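Local coordinates for sortase family protein (Streptococcus agalactiae, PDB 4D7W), which is a class C sortase, probably a cysteine transpeptidase that takes part in the covalent assembly of type 2B pili in this Gram-positive bacterium, at residues A[3-8]-A[72-77]; A[49-54]-A[77-82]; A[66-71]-A[125-130]; A[84-89]-A[110-115]. All blocks are in the same frame, centred on the assembly; numbering follows the deposited sequence.

Interaction 1: residues A[3-8]-A[72-77]; sequences RAIMDY and NIKLPL
Helix 3-13 rests against strand 73-79 in a small apolar contact, with Ile5 and Ala4 turned toward the strand and Pro76 turned toward the helix. The evidence for helix-on-strand packing is geometric: the short axes pass 7.9 Å apart at 63°, and the two segments together bury 196 Å². Ile5 does most of the touching. Its CG1 branch lies beside the backbone N (chi1 -65°) and runs on extended, so that its terminal methyl, CD1, crosses the proline at about a right angle. CG1 sits 3.9 Å from Pro76 CD, while CD1 is 3.8 Å from Pro76 N and equally close to Leu75 C, packing on the peptide link as much as on the ring. In the closed beta barrel of sortases this strand is an integral member, lying here between strands 62-68 and 90-92, so the N-terminal helix packs directly on the barrel wall. Ile5 also meets Tyr65 of strand 62-68. On one flank, Ala4 CB approaches Pro76 CG at 4.1 Å. On the other, Lys74 CG lies 4.0 Å from Ile5 CD1, and a bend at the third torsion brings CE back to the same distance from it.

Interaction 2: residues A[49-54]-A[77-82]; sequences LDYNSQ and LYHGTS
An edge-to-face aromatic pair, Tyr51 with His79, joins helix 45-52 to the end of strand 73-79 in the sortase beta barrel. The imidazole presents its edge to the tyrosine: the ring planes stand at 67°, with His79 CD2 over one face of the phenol, nearer its rim, and 3.7 Å from Tyr51 CZ. Tyr51 reaches this place because CG is anti to the backbone N (chi1 168°), which sends the ring out toward the strand. Its hydroxyl then accepts a hydrogen bond from Gly80 N, the N-to-OH distance being 2.9 Å, with the donor lying near the phenol plane; His92 ND1 is a second partner of the same oxygen. His79 is held as well: its NE2 donates to Gln54 O at 2.7 Å. That carbonyl lies in the imidazole plane, although the bond itself is bent. His79 ND1 is hydrogen-bonded to Gly61 O, and with a carbonyl at each nitrogen the ring could well be protonated on both. The amide of Asn52 lies nearby, steeply inclined to the imidazole, with OD1 4.1 Å from His79 CB. Gln54 turns its side chain elsewhere: NE2 donates to Asp50 OD1 at 3.1 Å, meeting that oxygen from above the carboxylate plane.

Interaction 3: residues A[66-71]-A[125-130]; sequences ISIPKI and DKLKVG
Even at their nearest the backbones keep apart, Lys70 CA lying 7.5 Å from Leu127 CA and Ile71 CA 7.3 Å from Lys126 CA, so side chains must bridge the gap. They join the turn that follows strand 62-68 of the sortase beta barrel to the loop leading into strand 132-137. The inner part is apolar. Leu127 CD2 meets Ile68 CG2 at 3.9 Å, the two side chains crossing at about a right angle, and Ile68 continues inward to Phe121, Trp133 and Leu171. Ile71 holds CG1 between its backbone N and carbonyl carbon (chi1 62°); its other branch, CG2, packs on Lys126 CB at 3.8 Å. Outside this patch Lys70 stretches fully extended across to the loop, and its ammonium group has two grips. One is a salt bridge to Asp131, whose OD2 also accepts from Lys128 N. The like charge of Lys128, with its NZ 4.5 Å from Lys70 NZ, may be partly offset by that carboxylate. The other grip is a hydrogen bond from Lys70 NZ to Lys126 O of 3.1 Å, at a C=O...N angle of 151° and with the donor tilted 23° from the carbonyl plane.

Interaction 4: residues A[84-89]-A[110-115]; sequences KVLQTS and SGHRGL
Among the apolar contacts, a CH-pi interaction leads: Leu86 CB stands 3.9 Å from the centroid of the His112 ring and only 19° off its normal, so it lies over a face, though shifted toward the rim at CE1. With CG beside the backbone N (chi1 -67°), the rest of Leu86 runs on past the imidazole, and its CD2 is pressed to 3.1 Å from Ser110 O, a tight approach. Leu115 CD1 adds a touch on the backbone, 3.6 Å from Gln87 O. The polar link is a single bridging water. It donates to Leu86 O at 2.6 Å and to Ser89 O at 2.8 Å, and accepts from His112 N at 2.8 Å, so three backbone groups from both segments are satisfied by one molecule. The Ser-Gly-His sequence matches the stretch that carries the active-site histidine in sortases, consistent with a place at the catalytic centre; the next residue, Arg113, bonds Cys174 O and Thr175 OG1. Helix 83-86 thus lies against strand 105-115, which pairs with strands 90-92, 118-120 and 167-175, while Val85 and Ser89 reach back to strand 73-79.

In the fold
Strand 73-79 is the common thread: interaction 1 uses most of it, interaction 2 its far end, and the two share Leu77 with centres about 16 Å apart. Interaction 3 starts from the neighbouring strand 62-68, joined to 73-79 by probable backbone hydrogen bonds from Ile66 N and Ile68 N. Interactions 2 and 3 lie on opposite sides of the chain's centre, about 25 Å between centres. Along the chain, interactions 1, 2 and 3 interleave, whereas interaction 4 opens after 1 and 2 have closed. Interactions 1 and 2 thus lay N-terminal helices on the barrel, while 3 and 4 join parts of the barrel domain, meeting at a long, weak ion pair of Asp125 with Arg113.

Interaction 1: residues A[3-8]-A[72-77]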
loop_
_atom_site.group_PDB
_atom_site.type_symbol
_atom_site.label_atom_id
_atom_site.label_comp_id
_atom_site.label_asym_id
_atom_site.label_seq_id
_atom_site.Cartn_x
_atom_site.Cartn_y
_atom_site.Cartn_z
ATOM N N ARG A 3 -7.800 -1.605 -16.798
ATOM C CA ARG A 3 -9.097 -0.941 -16.905
ATOM C C ARG A 3 -9.550 -0.378 -15.552
ATOM O O ARG A 3 -10.230 0.651 -15.494
ATOM C CB ARG A 3 -10.157 -1.907 -17.454
ATOM C CG ARG A 3 -11.525 -1.270 -17.667
ATOM C CD ARG A 3 -12.534 -2.238 -18.288
ATOM N NE ARG A 3 -12.861 -3.368 -17.416
ATOM C CZ ARG A 3 -13.732 -3.323 -16.408
ATOM N NH1 ARG A 3 -14.369 -2.196 -16.124
ATOM N NH2 ARG A 3 -13.960 -4.407 -15.676
ATOM N N ALA A 4 -9.183 -1.063 -14.470
ATOM C CA ALA A 4 -9.493 -0.580 -13.132
ATOM C C ALA A 4 -8.822 0.773 -12.922
ATOM O O ALA A 4 -9.402 1.715 -12.347
ATOM C CB ALA A 4 -9.041 -1.586 -12.079
ATOM N N ILE A 5 -7.595 0.881 -13.407
ATOM C CA ILE A 5 -6.852 2.114 -13.202
ATOM C C ILE A 5 -7.448 3.222 -14.060
ATOM O O ILE A 5 -7.649 4.339 -13.584
ATOM C CB ILE A 5 -5.359 1.936 -13.504
ATOM C CG1 ILE A 5 -4.743 0.956 -12.494
ATOM C CG2 ILE A 5 -4.646 3.281 -13.454
ATOM C CD1 ILE A 5 -3.267 0.699 -12.692
ATOM N N MET A 6 -7.750 2.910 -15.315
ATOM C CA MET A 6 -8.382 3.885 -16.204
ATOM C C MET A 6 -9.692 4.413 -15.627
ATOM O O MET A 6 -9.922 5.621 -15.610
ATOM C CB MET A 6 -8.636 3.277 -17.585
ATOM C CG MET A 6 -7.370 3.028 -18.393
ATOM S SD MET A 6 -7.690 2.594 -20.121
ATOM C CE MET A 6 -8.526 1.012 -19.947
ATOM N N ASP A 7 -10.542 3.502 -15.156
ATOM C CA ASP A 7 -11.824 3.865 -14.544
ATOM C C ASP A 7 -11.641 4.745 -13.309
ATOM O O ASP A 7 -12.407 5.675 -13.069
ATOM C CB ASP A 7 -12.615 2.612 -14.156
ATOM C CG ASP A 7 -13.107 1.828 -15.363
ATOM O OD1 ASP A 7 -13.241 2.422 -16.456
ATOM O OD2 ASP A 7 -13.363 0.612 -15.211
ATOM N N TYR A 8 -10.637 4.419 -12.511
ATOM C CA TYR A 8 -10.334 5.195 -11.321
ATOM C C TYR A 8 -9.882 6.600 -11.689
ATOM O O TYR A 8 -10.358 7.588 -11.122
ATOM C CB TYR A 8 -9.258 4.504 -10.497
ATOM C CG TYR A 8 -8.798 5.312 -9.302
ATOM C CD1 TYR A 8 -9.416 5.182 -8.065
ATOM C CD2 TYR A 8 -7.728 6.201 -9.418
ATOM C CE1 TYR A 8 -8.985 5.918 -6.974
ATOM C CE2 TYR A 8 -7.287 6.938 -8.334
ATOM C CZ TYR A 8 -7.917 6.804 -7.120
ATOM O OH TYR A 8 -7.470 7.559 -6.052
ATOM N N ASN A 72 8.531 -2.752 -14.104
ATOM C CA ASN A 72 7.398 -2.585 -15.020
ATOM C C ASN A 72 6.053 -3.019 -14.444
ATOM O O ASN A 72 5.254 -3.708 -15.102
ATOM C CB ASN A 72 7.665 -3.349 -16.316
ATOM C CG ASN A 72 9.003 -2.986 -16.935
ATOM O OD1 ASN A 72 9.970 -3.751 -16.852
ATOM N ND2 ASN A 72 9.069 -1.810 -17.553
ATOM N N ILE A 73 5.814 -2.601 -13.211
ATOM C CA ILE A 73 4.562 -2.867 -12.544
ATOM C C ILE A 73 3.760 -1.583 -12.408
ATOM O O ILE A 73 4.270 -0.548 -11.961
ATOM C CB ILE A 73 4.786 -3.479 -11.142
ATOM C CG1 ILE A 73 5.402 -4.878 -11.247
ATOM C CG2 ILE A 73 3.481 -3.502 -10.353
ATOM C CD1 ILE A 73 4.529 -5.907 -11.975
ATOM N N LYS A 74 2.496 -1.657 -12.800
ATOM C CA LYS A 74 1.537 -0.609 -12.511
ATOM C C LYS A 74 0.233 -1.328 -12.209
ATOM O O LYS A 74 -0.364 -1.928 -13.103
ATOM C CB LYS A 74 1.391 0.366 -13.682
ATOM C CG LYS A 74 0.567 1.596 -13.325
ATOM C CD LYS A 74 0.495 2.608 -14.468
ATOM C CE LYS A 74 -0.774 2.433 -15.311
ATOM N NZ LYS A 74 -1.169 3.679 -16.052
ATOM N N LEU A 75 -0.174 -1.317 -10.943
ATOM C CA LEU A 75 -1.337 -2.087 -10.496
ATOM C C LEU A 75 -2.217 -1.279 -9.571
ATOM O O LEU A 75 -1.721 -0.422 -8.822
ATOM C CB LEU A 75 -0.907 -3.365 -9.773
ATOM C CG LEU A 75 -0.251 -4.491 -10.564
ATOM C CD1 LEU A 75 0.381 -5.485 -9.603
ATOM C CD2 LEU A 75 -1.273 -5.182 -11.432
ATOM N N PRO A 76 -3.527 -1.557 -9.606
ATOM C CA PRO A 76 -4.479 -0.917 -8.688
ATOM C C PRO A 76 -4.326 -1.433 -7.260
ATOM O O PRO A 76 -4.060 -2.623 -7.065
ATOM C CB PRO A 76 -5.849 -1.298 -9.277
ATOM C CG PRO A 76 -5.594 -2.569 -10.061
ATOM C CD PRO A 76 -4.186 -2.438 -10.593
ATOM N N LEU A 77 -4.482 -0.536 -6.288
ATOM C CA LEU A 77 -4.382 -0.834 -4.856
ATOM C C LEU A 77 -5.751 -0.922 -4.224
ATOM O O LEU A 77 -6.515 0.031 -4.326
ATOM C CB LEU A 77 -3.614 0.264 -4.108
ATOM C CG LEU A 77 -2.117 0.392 -4.291
ATOM C CD1 LEU A 77 -1.621 1.561 -3.446
ATOM C CD2 LEU A 77 -1.439 -0.906 -3.880
#

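Interaction 2: residues A[49-54]-A[77-82]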
loop_
_atom_site.group_PDB
_atom_site.type_symbol
_atom_site.label_atom_id
_atom_site.label_comp_id
_atom_site.label_asym_id
_atom_site.label_seq_id
_atom_site.Cartn_x
_atom_site.Cartn_y
_atom_site.Cartn_z
ATOM N N LEU A 49 -15.132 -0.580 9.428
ATOM C CA LEU A 49 -16.060 0.299 8.706
ATOM C C LEU A 49 -15.450 1.670 8.414
ATOM O O LEU A 49 -15.622 2.210 7.327
ATOM C CB LEU A 49 -17.362 0.489 9.501
ATOM C CG LEU A 49 -18.485 -0.554 9.402
ATOM C CD1 LEU A 49 -17.933 -1.980 9.437
ATOM C CD2 LEU A 49 -19.504 -0.357 10.519
ATOM N N ASP A 50 -14.770 2.252 9.398
ATOM C CA ASP A 50 -14.096 3.524 9.176
ATOM C C ASP A 50 -13.053 3.374 8.067
ATOM O O ASP A 50 -12.973 4.180 7.134
ATOM C CB ASP A 50 -13.421 4.021 10.456
ATOM C CG ASP A 50 -12.805 5.420 10.290
ATOM O OD1 ASP A 50 -13.237 6.173 9.377
ATOM O OD2 ASP A 50 -11.897 5.772 11.080
ATOM N N TYR A 51 -12.246 2.329 8.188
ATOM C CA TYR A 51 -11.211 2.028 7.199
ATOM C C TYR A 51 -11.785 1.936 5.782
ATOM O O TYR A 51 -11.270 2.560 4.863
ATOM C CB TYR A 51 -10.504 0.733 7.586
ATOM C CG TYR A 51 -9.605 0.142 6.514
ATOM C CD1 TYR A 51 -8.490 0.827 6.063
ATOM C CD2 TYR A 51 -9.858 -1.110 5.979
ATOM C CE1 TYR A 51 -7.653 0.293 5.092
ATOM C CE2 TYR A 51 -9.016 -1.657 4.992
ATOM C CZ TYR A 51 -7.923 -0.949 4.563
ATOM O OH TYR A 51 -7.087 -1.468 3.595
ATOM N N ASN A 52 -12.867 1.184 5.602
ATOM C CA ASN A 52 -13.432 1.023 4.267
ATOM C C ASN A 52 -13.930 2.325 3.644
ATOM O O ASN A 52 -14.014 2.439 2.419
ATOM C CB ASN A 52 -14.568 -0.003 4.289
ATOM C CG ASN A 52 -14.055 -1.419 4.449
ATOM O OD1 ASN A 52 -12.909 -1.715 4.107
ATOM N ND2 ASN A 52 -14.900 -2.303 4.964
ATOM N N SER A 53 -14.245 3.306 4.481
ATOM C CA SER A 53 -14.695 4.603 3.989
ATOM C C SER A 53 -13.533 5.517 3.628
ATOM O O SER A 53 -13.752 6.602 3.086
ATOM C CB SER A 53 -15.560 5.302 5.039
ATOM O OG SER A 53 -14.748 5.775 6.110
ATOM N N GLN A 54 -12.303 5.130 3.977
ATOM C CA GLN A 54 -11.177 6.028 3.723
ATOM C C GLN A 54 -10.696 5.845 2.293
ATOM O O GLN A 54 -10.641 4.726 1.807
ATOM C CB GLN A 54 -10.027 5.783 4.721
ATOM C CG GLN A 54 -10.411 6.047 6.174
ATOM C CD GLN A 54 -10.635 7.534 6.460
ATOM O OE1 GLN A 54 -10.173 8.388 5.709
ATOM N NE2 GLN A 54 -11.341 7.840 7.543
ATOM N N LEU A 77 -4.482 -0.536 -6.288
ATOM C CA LEU A 77 -4.382 -0.834 -4.856
ATOM C C LEU A 77 -5.751 -0.922 -4.224
ATOM O O LEU A 77 -6.515 0.031 -4.326
ATOM C CB LEU A 77 -3.614 0.264 -4.108
ATOM C CG LEU A 77 -2.117 0.392 -4.291
ATOM C CD1 LEU A 77 -1.621 1.561 -3.446
ATOM C CD2 LEU A 77 -1.439 -0.906 -3.880
ATOM N N TYR A 78 -6.055 -2.014 -3.531
ATOM C CA TYR A 78 -7.369 -2.135 -2.905
ATOM C C TYR A 78 -7.315 -2.184 -1.373
ATOM O O TYR A 78 -6.307 -2.577 -0.788
ATOM C CB TYR A 78 -8.086 -3.380 -3.450
ATOM C CG TYR A 78 -8.532 -3.230 -4.896
ATOM C CD1 TYR A 78 -7.668 -3.518 -5.940
ATOM C CD2 TYR A 78 -9.815 -2.778 -5.212
ATOM C CE1 TYR A 78 -8.061 -3.377 -7.265
ATOM C CE2 TYR A 78 -10.212 -2.623 -6.533
ATOM C CZ TYR A 78 -9.323 -2.931 -7.551
ATOM O OH TYR A 78 -9.689 -2.791 -8.860
ATOM N N HIS A 79 -8.419 -1.796 -0.731
ATOM C CA HIS A 79 -8.616 -2.043 0.695
ATOM C C HIS A 79 -8.473 -3.528 1.022
ATOM O O HIS A 79 -9.070 -4.373 0.359
ATOM C CB HIS A 79 -10.007 -1.581 1.161
ATOM C CG HIS A 79 -10.189 -0.086 1.201
ATOM N ND1 HIS A 79 -10.455 0.664 0.078
ATOM C CD2 HIS A 79 -10.167 0.788 2.236
ATOM C CE1 HIS A 79 -10.589 1.937 0.414
ATOM N NE2 HIS A 79 -10.416 2.042 1.719
ATOM N N GLY A 80 -7.698 -3.845 2.054
ATOM C CA GLY A 80 -7.681 -5.196 2.591
ATOM C C GLY A 80 -6.872 -6.140 1.728
ATOM O O GLY A 80 -6.374 -5.759 0.677
ATOM N N THR A 81 -6.732 -7.381 2.174
ATOM C CA THR A 81 -5.890 -8.348 1.472
ATOM C C THR A 81 -6.615 -9.662 1.225
ATOM O O THR A 81 -6.017 -10.734 1.308
ATOM C CB THR A 81 -4.612 -8.627 2.261
ATOM O OG1 THR A 81 -4.966 -8.908 3.615
ATOM C CG2 THR A 81 -3.712 -7.406 2.254
ATOM N N SER A 82 -7.903 -9.574 0.914
ATOM C CA SER A 82 -8.703 -10.755 0.597
ATOM C C SER A 82 -8.154 -11.483 -0.631
ATOM O O SER A 82 -7.441 -10.889 -1.445
ATOM C CB SER A 82 -10.159 -10.350 0.365
ATOM O OG SER A 82 -10.252 -9.384 -0.667
#

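Interaction 3: residues A[66-71]-A[125-130]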
loop_
_atom_site.group_PDB
_atom_site.type_symbol
_atom_site.label_atom_id
_atom_site.label_comp_id
_atom_site.label_asym_id
_atom_site.label_seq_id
_atom_site.Cartn_x
_atom_site.Cartn_y
_atom_site.Cartn_z
ATOM N N ILE A 66 -0.167 1.667 -7.698
ATOM C CA ILE A 66 1.254 1.705 -7.405
ATOM C C ILE A 66 2.056 1.517 -8.689
ATOM O O ILE A 66 1.648 0.778 -9.585
ATOM C CB ILE A 66 1.650 0.629 -6.381
ATOM C CG1 ILE A 66 3.132 0.747 -6.019
ATOM C CG2 ILE A 66 1.312 -0.763 -6.910
ATOM C CD1 ILE A 66 3.578 -0.286 -4.999
ATOM N N SER A 67 3.190 2.206 -8.768
ATOM C CA SER A 67 4.063 2.170 -9.944
ATOM C C SER A 67 5.479 1.836 -9.528
ATOM O O SER A 67 6.046 2.509 -8.660
ATOM C CB SER A 67 4.065 3.512 -10.679
ATOM O OG SER A 67 2.803 3.786 -11.242
ATOM N N ILE A 68 6.041 0.809 -10.152
ATOM C CA ILE A 68 7.396 0.368 -9.858
ATOM C C ILE A 68 8.149 0.203 -11.164
ATOM O O ILE A 68 8.334 -0.928 -11.644
ATOM C CB ILE A 68 7.411 -0.954 -9.080
ATOM C CG1 ILE A 68 6.354 -0.925 -7.977
ATOM C CG2 ILE A 68 8.800 -1.221 -8.510
ATOM C CD1 ILE A 68 6.292 -2.193 -7.179
ATOM N N PRO A 69 8.573 1.335 -11.743
ATOM C CA PRO A 69 9.208 1.459 -13.060
ATOM C C PRO A 69 10.301 0.441 -13.297
ATOM O O PRO A 69 10.424 -0.054 -14.410
ATOM C CB PRO A 69 9.790 2.874 -13.028
ATOM C CG PRO A 69 8.826 3.627 -12.170
ATOM C CD PRO A 69 8.416 2.650 -11.089
ATOM N N LYS A 70 11.083 0.132 -12.270
ATOM C CA LYS A 70 12.215 -0.754 -12.464
ATOM C C LYS A 70 11.781 -2.154 -12.915
ATOM O O LYS A 70 12.473 -2.792 -13.709
ATOM C CB LYS A 70 13.050 -0.846 -11.190
ATOM C CG LYS A 70 14.361 -1.568 -11.426
ATOM C CD LYS A 70 15.165 -1.733 -10.156
ATOM C CE LYS A 70 16.558 -2.253 -10.470
ATOM N NZ LYS A 70 17.325 -2.520 -9.224
ATOM N N ILE A 71 10.635 -2.624 -12.427
ATOM C CA ILE A 71 10.166 -3.961 -12.774
ATOM C C ILE A 71 8.863 -3.924 -13.568
ATOM O O ILE A 71 8.178 -4.940 -13.687
ATOM C CB ILE A 71 9.966 -4.834 -11.518
ATOM C CG1 ILE A 71 8.892 -4.221 -10.605
ATOM C CG2 ILE A 71 11.279 -5.006 -10.773
ATOM C CD1 ILE A 71 8.727 -4.933 -9.275
ATOM N N ASP A 125 12.030 -9.118 -5.899
ATOM C CA ASP A 125 13.406 -9.355 -5.511
ATOM C C ASP A 125 14.402 -8.559 -6.364
ATOM O O ASP A 125 15.577 -8.488 -6.031
ATOM C CB ASP A 125 13.727 -10.858 -5.587
ATOM C CG ASP A 125 13.504 -11.444 -6.971
ATOM O OD1 ASP A 125 12.581 -11.013 -7.687
ATOM O OD2 ASP A 125 14.256 -12.350 -7.345
ATOM N N LYS A 126 13.950 -7.974 -7.465
ATOM C CA LYS A 126 14.867 -7.205 -8.308
ATOM C C LYS A 126 15.142 -5.813 -7.711
ATOM O O LYS A 126 16.110 -5.143 -8.081
ATOM C CB LYS A 126 14.322 -7.073 -9.737
ATOM C CG LYS A 126 14.095 -8.398 -10.488
ATOM C CD LYS A 126 15.378 -9.173 -10.694
ATOM C CE LYS A 126 15.181 -10.358 -11.661
ATOM N NZ LYS A 126 14.187 -11.365 -11.176
ATOM N N LEU A 127 14.286 -5.380 -6.789
ATOM C CA LEU A 127 14.455 -4.080 -6.142
ATOM C C LEU A 127 15.663 -4.042 -5.232
ATOM O O LEU A 127 15.998 -5.028 -4.569
ATOM C CB LEU A 127 13.214 -3.716 -5.339
ATOM C CG LEU A 127 11.952 -3.481 -6.167
ATOM C CD1 LEU A 127 10.799 -3.052 -5.275
ATOM C CD2 LEU A 127 12.228 -2.428 -7.222
ATOM N N LYS A 128 16.293 -2.875 -5.178
ATOM C CA LYS A 128 17.557 -2.692 -4.479
ATOM C C LYS A 128 17.489 -1.428 -3.611
ATOM O O LYS A 128 16.698 -0.531 -3.903
ATOM C CB LYS A 128 18.682 -2.593 -5.504
ATOM C CG LYS A 128 20.047 -2.929 -4.988
ATOM C CD LYS A 128 21.014 -3.094 -6.156
ATOM C CE LYS A 128 20.437 -4.005 -7.237
ATOM N NZ LYS A 128 21.402 -4.204 -8.359
ATOM N N VAL A 129 18.289 -1.352 -2.547
ATOM C CA VAL A 129 18.362 -0.095 -1.781
ATOM C C VAL A 129 18.618 1.071 -2.742
ATOM O O VAL A 129 19.446 0.969 -3.652
ATOM C CB VAL A 129 19.474 -0.119 -0.701
ATOM C CG1 VAL A 129 19.569 1.238 -0.003
ATOM C CG2 VAL A 129 19.226 -1.212 0.310
ATOM N N GLY A 130 17.890 2.167 -2.557
ATOM C CA GLY A 130 17.993 3.295 -3.468
ATOM C C GLY A 130 16.926 3.399 -4.550
ATOM O O GLY A 130 16.660 4.488 -5.049
#

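Interaction 4: residues A[84-89]-A[110-115]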
loop_
_atom_site.group_PDB
_atom_site.type_symbol
_atom_site.label_atom_id
_atom_site.label_comp_id
_atom_site.label_asym_id
_atom_site.label_seq_id
_atom_site.Cartn_x
_atom_site.Cartn_y
_atom_site.Cartn_z
ATOM N N LYS A 84 -9.741 -12.448 -3.177
ATOM C CA LYS A 84 -10.337 -11.749 -4.312
ATOM C C LYS A 84 -9.437 -10.597 -4.779
ATOM O O LYS A 84 -9.138 -10.471 -5.973
ATOM C CB LYS A 84 -11.729 -11.224 -3.937
ATOM C CG LYS A 84 -12.487 -10.529 -5.057
ATOM C CD LYS A 84 -13.727 -9.836 -4.500
ATOM C CE LYS A 84 -14.579 -9.202 -5.596
ATOM N NZ LYS A 84 -15.726 -8.418 -5.037
ATOM N N VAL A 85 -9.006 -9.761 -3.834
ATOM C CA VAL A 85 -8.107 -8.659 -4.162
ATOM C C VAL A 85 -6.765 -9.157 -4.697
ATOM O O VAL A 85 -6.282 -8.689 -5.738
ATOM C CB VAL A 85 -7.843 -7.738 -2.948
ATOM C CG1 VAL A 85 -6.678 -6.794 -3.249
ATOM C CG2 VAL A 85 -9.077 -6.931 -2.606
ATOM N N LEU A 86 -6.159 -10.114 -4.007
ATOM C CA LEU A 86 -4.785 -10.491 -4.345
ATOM C C LEU A 86 -4.684 -11.326 -5.633
ATOM O O LEU A 86 -3.604 -11.445 -6.209
ATOM C CB LEU A 86 -4.127 -11.237 -3.174
ATOM C CG LEU A 86 -3.853 -10.446 -1.879
ATOM C CD1 LEU A 86 -3.197 -11.349 -0.837
ATOM C CD2 LEU A 86 -3.007 -9.182 -2.107
ATOM N N GLN A 87 -5.798 -11.879 -6.107
ATOM C CA GLN A 87 -5.738 -12.677 -7.326
ATOM C C GLN A 87 -5.373 -11.828 -8.549
ATOM O O GLN A 87 -4.784 -12.341 -9.492
ATOM C CB GLN A 87 -7.055 -13.423 -7.550
ATOM C CG GLN A 87 -7.191 -14.646 -6.642
ATOM C CD GLN A 87 -8.522 -15.377 -6.788
ATOM O OE1 GLN A 87 -9.395 -14.966 -7.559
ATOM N NE2 GLN A 87 -8.684 -16.465 -6.037
ATOM N N THR A 88 -5.678 -10.532 -8.530
ATOM C CA THR A 88 -5.365 -9.680 -9.681
ATOM C C THR A 88 -4.745 -8.322 -9.342
ATOM O O THR A 88 -4.348 -7.577 -10.242
ATOM C CB THR A 88 -6.625 -9.397 -10.516
ATOM O OG1 THR A 88 -7.564 -8.651 -9.724
ATOM C CG2 THR A 88 -7.253 -10.701 -10.988
ATOM N N SER A 89 -4.675 -7.986 -8.057
ATOM C CA SER A 89 -4.221 -6.655 -7.680
ATOM C C SER A 89 -3.370 -6.668 -6.432
ATOM O O SER A 89 -3.041 -7.721 -5.899
ATOM C CB SER A 89 -5.415 -5.732 -7.469
ATOM O OG SER A 89 -6.191 -5.668 -8.648
ATOM N N SER A 110 0.561 -5.642 0.019
ATOM C CA SER A 110 0.823 -7.074 -0.169
ATOM C C SER A 110 0.375 -7.566 -1.550
ATOM O O SER A 110 -0.660 -7.142 -2.080
ATOM C CB SER A 110 0.117 -7.863 0.931
ATOM O OG SER A 110 0.358 -9.253 0.826
ATOM N N GLY A 111 1.159 -8.467 -2.138
ATOM C CA GLY A 111 0.817 -8.994 -3.440
ATOM C C GLY A 111 1.417 -10.381 -3.602
ATOM O O GLY A 111 2.533 -10.647 -3.120
ATOM N N HIS A 112 0.671 -11.260 -4.262
ATOM C CA HIS A 112 1.145 -12.623 -4.539
ATOM C C HIS A 112 2.464 -12.615 -5.297
ATOM O O HIS A 112 2.747 -11.702 -6.072
ATOM C CB HIS A 112 0.112 -13.416 -5.338
ATOM C CG HIS A 112 -1.000 -13.967 -4.507
ATOM N ND1 HIS A 112 -2.267 -14.186 -5.008
ATOM C CD2 HIS A 112 -1.034 -14.357 -3.212
ATOM C CE1 HIS A 112 -3.037 -14.678 -4.054
ATOM N NE2 HIS A 112 -2.312 -14.793 -2.955
ATOM N N ARG A 113 3.276 -13.640 -5.064
ATOM C CA ARG A 113 4.538 -13.762 -5.764
ATOM C C ARG A 113 4.213 -14.472 -7.066
ATOM O O ARG A 113 4.588 -15.631 -7.291
ATOM C CB ARG A 113 5.570 -14.516 -4.911
ATOM C CG ARG A 113 7.004 -14.497 -5.435
ATOM C CD ARG A 113 7.714 -13.178 -5.154
ATOM N NE ARG A 113 9.066 -13.179 -5.718
ATOM C CZ ARG A 113 10.149 -13.639 -5.096
ATOM N NH1 ARG A 113 10.051 -14.163 -3.884
ATOM N NH2 ARG A 113 11.335 -13.588 -5.691
ATOM N N GLY A 114 3.456 -13.776 -7.903
ATOM C CA GLY A 114 3.030 -14.320 -9.176
ATOM C C GLY A 114 1.879 -15.307 -9.096
ATOM O O GLY A 114 1.739 -16.063 -8.129
ATOM N N LEU A 115 1.039 -15.275 -10.125
ATOM C CA LEU A 115 0.025 -16.295 -10.350
ATOM C C LEU A 115 0.099 -16.693 -11.820
ATOM O O LEU A 115 0.765 -16.015 -12.606
ATOM C CB LEU A 115 -1.371 -15.789 -9.970
ATOM C CG LEU A 115 -1.688 -15.767 -8.470
ATOM C CD1 LEU A 115 -3.122 -15.338 -8.240
ATOM C CD2 LEU A 115 -1.424 -17.132 -7.842
HETATM O O HOH W 1 -1.586 -10.038 -5.283
#